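Long-range contacts in Alp7A (Bacillus subtilis, PDB 5EC0), which binds adenine nucleotide as a bacterial actin-like protein and probably forms cytoskeletal filaments that segregate plasmids: residues D54-S59 and F69-L74; H89-S94 and I131-K136. All blocks are in the same frame, centred on the assembly; numbering follows the deposited sequence.

Contact 1 of 2, residues D54-S59 and F69-L74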
loop_
_atom_site.group_PDB
_atom_site.type_symbol
_atom_site.label_atom_id
_atom_site.label_comp_id
_atom_site.label_asym_id
_atom_site.label_seq_id
_atom_site.Cartn_x
_atom_site.Cartn_y
_atom_site.Cartn_z
ATOM N N ASP A 54 1.949 17.143 -7.007
ATOM C CA ASP A 54 2.809 17.646 -5.939
ATOM C C ASP A 54 2.236 18.908 -5.315
ATOM O O ASP A 54 2.856 19.503 -4.440
ATOM C CB ASP A 54 4.231 17.936 -6.454
ATOM C CG ASP A 54 5.012 16.667 -6.811
ATOM O OD1 ASP A 54 4.517 15.546 -6.529
ATOM O OD2 ASP A 54 6.131 16.801 -7.363
ATOM N N ARG A 55 1.064 19.334 -5.764
ATOM C CA ARG A 55 0.540 20.621 -5.311
ATOM C C ARG A 55 -0.915 20.479 -4.846
ATOM O O ARG A 55 -1.761 21.315 -5.164
ATOM C CB ARG A 55 0.668 21.678 -6.422
ATOM C CG ARG A 55 2.121 21.863 -6.960
ATOM C CD ARG A 55 2.194 22.790 -8.168
ATOM N NE ARG A 55 3.553 22.889 -8.727
ATOM C CZ ARG A 55 4.404 23.899 -8.534
ATOM N NH1 ARG A 55 4.062 24.947 -7.788
ATOM N NH2 ARG A 55 5.607 23.872 -9.105
ATOM N N LEU A 56 -1.189 19.425 -4.077
ATOM C CA LEU A 56 -2.559 19.117 -3.655
ATOM C C LEU A 56 -3.033 19.937 -2.462
ATOM O O LEU A 56 -2.702 19.649 -1.309
ATOM C CB LEU A 56 -2.695 17.627 -3.326
ATOM C CG LEU A 56 -2.643 16.742 -4.565
ATOM C CD1 LEU A 56 -2.687 15.289 -4.184
ATOM C CD2 LEU A 56 -3.763 17.093 -5.528
ATOM N N LEU A 57 -3.840 20.943 -2.754
ATOM C CA LEU A 57 -4.455 21.767 -1.734
ATOM C C LEU A 57 -5.957 21.731 -1.960
ATOM O O LEU A 57 -6.458 22.271 -2.949
ATOM C CB LEU A 57 -3.926 23.203 -1.804
ATOM C CG LEU A 57 -4.587 24.250 -0.902
ATOM C CD1 LEU A 57 -4.425 23.899 0.579
ATOM C CD2 LEU A 57 -4.037 25.658 -1.199
ATOM N N VAL A 58 -6.676 21.086 -1.055
ATOM C CA VAL A 58 -8.093 20.867 -1.252
ATOM C C VAL A 58 -8.890 21.297 -0.037
ATOM O O VAL A 58 -8.341 21.471 1.043
ATOM C CB VAL A 58 -8.404 19.387 -1.532
ATOM C CG1 VAL A 58 -7.687 18.907 -2.793
ATOM C CG2 VAL A 58 -8.029 18.529 -0.318
ATOM N N SER A 59 -10.193 21.461 -0.215
ATOM C CA SER A 59 -11.081 21.641 0.919
ATOM C C SER A 59 -12.249 20.691 0.768
ATOM O O SER A 59 -12.628 20.329 -0.347
ATOM C CB SER A 59 -11.580 23.078 1.022
ATOM O OG SER A 59 -12.579 23.326 0.052
ATOM N N PHE A 69 -6.943 21.140 3.609
ATOM C CA PHE A 69 -5.902 20.126 3.782
ATOM C C PHE A 69 -4.814 20.184 2.726
ATOM O O PHE A 69 -5.097 20.296 1.536
ATOM C CB PHE A 69 -6.497 18.701 3.759
ATOM C CG PHE A 69 -7.588 18.475 4.763
ATOM C CD1 PHE A 69 -8.915 18.746 4.440
ATOM C CD2 PHE A 69 -7.292 17.994 6.027
ATOM C CE1 PHE A 69 -9.930 18.552 5.370
ATOM C CE2 PHE A 69 -8.301 17.796 6.965
ATOM C CZ PHE A 69 -9.621 18.078 6.635
ATOM N N LEU A 70 -3.570 20.075 3.183
ATOM C CA LEU A 70 -2.442 19.747 2.327
ATOM C C LEU A 70 -2.342 18.233 2.250
ATOM O O LEU A 70 -2.380 17.557 3.275
ATOM C CB LEU A 70 -1.136 20.346 2.873
ATOM C CG LEU A 70 -1.104 21.866 3.057
ATOM C CD1 LEU A 70 0.119 22.345 3.871
ATOM C CD2 LEU A 70 -1.143 22.547 1.697
ATOM N N VAL A 71 -2.208 17.703 1.036
ATOM C CA VAL A 71 -2.189 16.265 0.808
ATOM C C VAL A 71 -0.961 15.819 0.026
ATOM O O VAL A 71 -0.591 16.439 -0.969
ATOM C CB VAL A 71 -3.426 15.804 0.020
ATOM C CG1 VAL A 71 -3.389 14.297 -0.182
ATOM C CG2 VAL A 71 -4.727 16.288 0.684
ATOM N N GLY A 72 -0.346 14.724 0.455
ATOM C CA GLY A 72 0.765 14.163 -0.286
ATOM C C GLY A 72 2.032 14.980 -0.130
ATOM O O GLY A 72 2.321 15.507 0.953
ATOM N N GLU A 73 2.780 15.089 -1.224
ATOM C CA GLU A 73 4.088 15.732 -1.215
ATOM C C GLU A 73 4.024 17.197 -0.782
ATOM O O GLU A 73 4.993 17.712 -0.230
ATOM C CB GLU A 73 4.740 15.624 -2.599
ATOM C CG GLU A 73 6.225 15.953 -2.628
ATOM C CD GLU A 73 7.060 15.006 -1.770
ATOM O OE1 GLU A 73 6.855 13.775 -1.871
ATOM O OE2 GLU A 73 7.926 15.494 -1.005
ATOM N N LEU A 74 2.898 17.866 -1.036
ATOM C CA LEU A 74 2.746 19.253 -0.597
ATOM C C LEU A 74 2.673 19.352 0.930
ATOM O O LEU A 74 3.010 20.381 1.507
ATOM C CB LEU A 74 1.508 19.897 -1.227
ATOM C CG LEU A 74 1.383 21.415 -1.023
ATOM C CD1 LEU A 74 2.624 22.153 -1.549
ATOM C CD2 LEU A 74 0.107 21.944 -1.679
HETATM O O HOH W 1 0.895 17.232 -3.130
#

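Contact 2 of 2, residues H89-S94 and I131-K136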
loop_
_atom_site.group_PDB
_atom_site.type_symbol
_atom_site.label_atom_id
_atom_site.label_comp_id
_atom_site.label_asym_id
_atom_site.label_seq_id
_atom_site.Cartn_x
_atom_site.Cartn_y
_atom_site.Cartn_z
ATOM N N HIS A 89 -2.879 5.201 12.461
ATOM C CA HIS A 89 -4.197 5.761 12.741
ATOM C C HIS A 89 -5.324 4.774 12.404
ATOM O O HIS A 89 -5.190 3.938 11.505
ATOM C CB HIS A 89 -4.394 7.079 11.981
ATOM C CG HIS A 89 -4.268 6.951 10.494
ATOM N ND1 HIS A 89 -3.052 6.832 9.857
ATOM C CD2 HIS A 89 -5.208 6.923 9.518
ATOM C CE1 HIS A 89 -3.247 6.739 8.553
ATOM N NE2 HIS A 89 -4.546 6.790 8.321
ATOM N N ASN A 90 -6.424 4.872 13.148
ATOM C CA ASN A 90 -7.612 4.071 12.884
ATOM C C ASN A 90 -8.172 4.445 11.513
ATOM O O ASN A 90 -8.705 5.540 11.323
ATOM C CB ASN A 90 -8.654 4.275 13.993
ATOM C CG ASN A 90 -9.839 3.328 13.874
ATOM O OD1 ASN A 90 -10.290 3.010 12.773
ATOM N ND2 ASN A 90 -10.354 2.879 15.016
ATOM N N LYS A 91 -8.040 3.531 10.557
ATOM C CA LYS A 91 -8.337 3.837 9.165
ATOM C C LYS A 91 -9.808 4.189 8.944
ATOM O O LYS A 91 -10.150 4.886 7.979
ATOM C CB LYS A 91 -7.945 2.656 8.273
ATOM C CG LYS A 91 -6.476 2.252 8.372
ATOM C CD LYS A 91 -5.579 3.230 7.622
ATOM C CE LYS A 91 -4.139 2.739 7.569
ATOM N NZ LYS A 91 -3.227 3.800 7.052
ATOM N N VAL A 92 -10.670 3.714 9.846
ATOM C CA VAL A 92 -12.110 3.896 9.701
ATOM C C VAL A 92 -12.573 5.251 10.228
ATOM O O VAL A 92 -13.310 5.962 9.552
ATOM C CB VAL A 92 -12.896 2.782 10.424
ATOM C CG1 VAL A 92 -14.395 3.015 10.294
ATOM C CG2 VAL A 92 -12.524 1.423 9.862
ATOM N N GLU A 93 -12.131 5.613 11.428
ATOM C CA GLU A 93 -12.642 6.815 12.082
ATOM C C GLU A 93 -11.817 8.078 11.793
ATOM O O GLU A 93 -12.271 9.193 12.039
ATOM C CB GLU A 93 -12.737 6.560 13.583
ATOM C CG GLU A 93 -13.723 5.443 13.912
ATOM C CD GLU A 93 -13.648 5.008 15.356
ATOM O OE1 GLU A 93 -12.573 5.193 15.963
ATOM O OE2 GLU A 93 -14.660 4.494 15.889
ATOM N N SER A 94 -10.618 7.898 11.254
ATOM C CA SER A 94 -9.776 9.014 10.848
ATOM C C SER A 94 -10.173 9.565 9.483
ATOM O O SER A 94 -10.497 8.809 8.573
ATOM C CB SER A 94 -8.313 8.593 10.807
ATOM O OG SER A 94 -7.550 9.552 10.110
ATOM N N ILE A 131 -4.686 -5.970 9.278
ATOM C CA ILE A 131 -5.036 -7.004 10.240
ATOM C C ILE A 131 -4.948 -6.497 11.675
ATOM O O ILE A 131 -5.757 -6.888 12.527
ATOM C CB ILE A 131 -4.153 -8.264 10.029
ATOM C CG1 ILE A 131 -4.510 -8.903 8.688
ATOM C CG2 ILE A 131 -4.338 -9.297 11.157
ATOM C CD1 ILE A 131 -3.564 -9.986 8.256
ATOM N N TRP A 132 -4.009 -5.600 11.951
ATOM C CA TRP A 132 -3.847 -5.141 13.323
ATOM C C TRP A 132 -5.098 -4.369 13.748
ATOM O O TRP A 132 -5.473 -4.372 14.918
ATOM C CB TRP A 132 -2.590 -4.273 13.488
ATOM C CG TRP A 132 -2.637 -2.930 12.780
ATOM C CD1 TRP A 132 -2.041 -2.610 11.589
ATOM C CD2 TRP A 132 -3.301 -1.732 13.229
ATOM N NE1 TRP A 132 -2.288 -1.297 11.275
ATOM C CE2 TRP A 132 -3.058 -0.741 12.253
ATOM C CE3 TRP A 132 -4.068 -1.412 14.356
ATOM C CZ2 TRP A 132 -3.567 0.558 12.374
ATOM C CZ3 TRP A 132 -4.580 -0.120 14.468
ATOM C CH2 TRP A 132 -4.323 0.849 13.482
ATOM N N LEU A 133 -5.744 -3.705 12.795
ATOM C CA LEU A 133 -6.989 -3.013 13.098
ATOM C C LEU A 133 -8.184 -3.987 13.202
ATOM O O LEU A 133 -8.983 -3.878 14.111
ATOM C CB LEU A 133 -7.257 -1.936 12.046
ATOM C CG LEU A 133 -8.440 -1.019 12.331
ATOM C CD1 LEU A 133 -8.415 -0.535 13.784
ATOM C CD2 LEU A 133 -8.402 0.155 11.404
ATOM N N LEU A 134 -8.297 -4.938 12.277
ATOM C CA LEU A 134 -9.401 -5.906 12.308
ATOM C C LEU A 134 -9.414 -6.796 13.557
ATOM O O LEU A 134 -10.475 -7.088 14.110
ATOM C CB LEU A 134 -9.365 -6.782 11.054
ATOM C CG LEU A 134 -9.714 -6.000 9.778
ATOM C CD1 LEU A 134 -9.275 -6.719 8.511
ATOM C CD2 LEU A 134 -11.211 -5.675 9.705
ATOM N N LYS A 135 -8.240 -7.222 14.005
ATOM C CA LYS A 135 -8.132 -8.151 15.133
ATOM C C LYS A 135 -8.604 -7.569 16.460
ATOM O O LYS A 135 -8.838 -8.300 17.405
ATOM C CB LYS A 135 -6.689 -8.630 15.286
ATOM C CG LYS A 135 -6.248 -9.582 14.214
ATOM C CD LYS A 135 -6.680 -11.000 14.505
ATOM C CE LYS A 135 -5.728 -11.678 15.472
ATOM N NZ LYS A 135 -5.959 -13.154 15.477
ATOM N N LYS A 136 -8.740 -6.252 16.534
ATOM C CA LYS A 136 -9.240 -5.615 17.742
ATOM C C LYS A 136 -10.728 -5.886 17.963
ATOM O O LYS A 136 -11.225 -5.718 19.063
ATOM C CB LYS A 136 -8.982 -4.113 17.686
ATOM C CG LYS A 136 -7.517 -3.760 17.855
ATOM C CD LYS A 136 -7.265 -2.299 17.553
ATOM C CE LYS A 136 -6.260 -1.727 18.538
ATOM N NZ LYS A 136 -5.131 -2.672 18.776
#

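Contact 1 of 2, residues D54-S59 and F69-L74
V58 and F69 are joined by a pair of backbone hydrogen bonds. F69 N donates to V58 O at 2.9 Å, and V58 N donates to F69 O with an N-H...O angle of 171°. A third bond runs from V71 N to L56 O.

Past V71 the direct bonds give way to a water. It donates to V71 O at 2.7 Å and accepts from L56 N and L74 N. Three backbone groups where the strands part are thus satisfied by one molecule.

The apolar contacts fall on two faces. On one, V58 CG2 meets V71 CG2 at 4.1 Å, and L56 CB lies 3.9 Å from V71 CB. Helix 95-112 packs on this face, with V99 on F69 and V71 and A103 on V58 and V71. On the other, L57 CD1 reaches L70 CD2 at 3.7 Å. L74 turns back over the first strand: its CG is anti to the backbone N (chi1 -170°), and CD2 comes to 3.6 Å from R55 C. At the end of the contact D54 OD1 touches E73 CB, while the two carboxylates, their planes turned 69° from each other, do not meet.

This is an antiparallel beta hairpin, strands 56-62 and 65-71, within the large mixed sheet of an actin-like fold.

Contact 2 of 2, residues H89-S94 and I131-K136
N90 OD1 meets the end of L133 and is gripped by two backbone N-H groups of its own loop. V92 N donates to it at 3.0 Å, in the carbonyl plane, with an N-H...O angle of 147°. E93 N adds a weak bond at 3.5 Å. The bond from V92 makes an Asx turn. The loop is tightened further by a backbone bond from S94 N to N90 O. S94 then takes the N-cap position of helix 95-112, where its OG accepts from I96 N.

L133 carries the contact from helix 131-134. With chi1 at -173° its CG stands opposite the backbone N, and both methyls reach the loop. L133 CD2 lies 3.5 Å from K91 N and 3.7 Å from N90 OD1. L133 CD1 comes up to the amide of N90, 4.1 Å from N90 ND2. The N90 and L133 side chains cross at about a right angle. An alanine at N90 would remove the amide, and the N-H of V92 is likely to lose its acceptor while the L133 methyls lose part of their cover.

The two segments lie beside the nucleotide cleft of the actin-like fold. K91 packs its CB 4.0 Å from L133 CD2. Its chain bends at chi2, and NZ hydrogen-bonds F10 O. The side chain also touches N12, a residue that binds ADP.

W132 brings the edge of its indole to the loop. W132 CH2 is 3.8 Å from H89 O, which lies near the ring plane. One ring face is covered by L133 CB, 3.9 Å above the plane and offset toward the rim. No hydrogen bond joins the two segments. L133 also packs against M143 of helix 140-149.

From the N terminus, the chain first passes through 54-59, completes strand 56-62 and turns back along strand 65-71. Contact 1 closes this short hairpin loop with 69-74. An unmodelled gap, 79-87, follows. The chain then enters 89-94, runs through helix 95-112 and strand 119-129, and closes a longer loop at 131-136 in contact 2. The two loops are in series; they neither nest nor cross. Contacts 1 and 2 do not touch, and their nearest atoms are about 9 Å apart. Helix 95-112 relates them: it starts just after 89-94 and packs on the hairpin of contact 1. Contact 1 joins neighbouring sheet strands, whereas contact 2 ties the loop before that helix to helix 131-134.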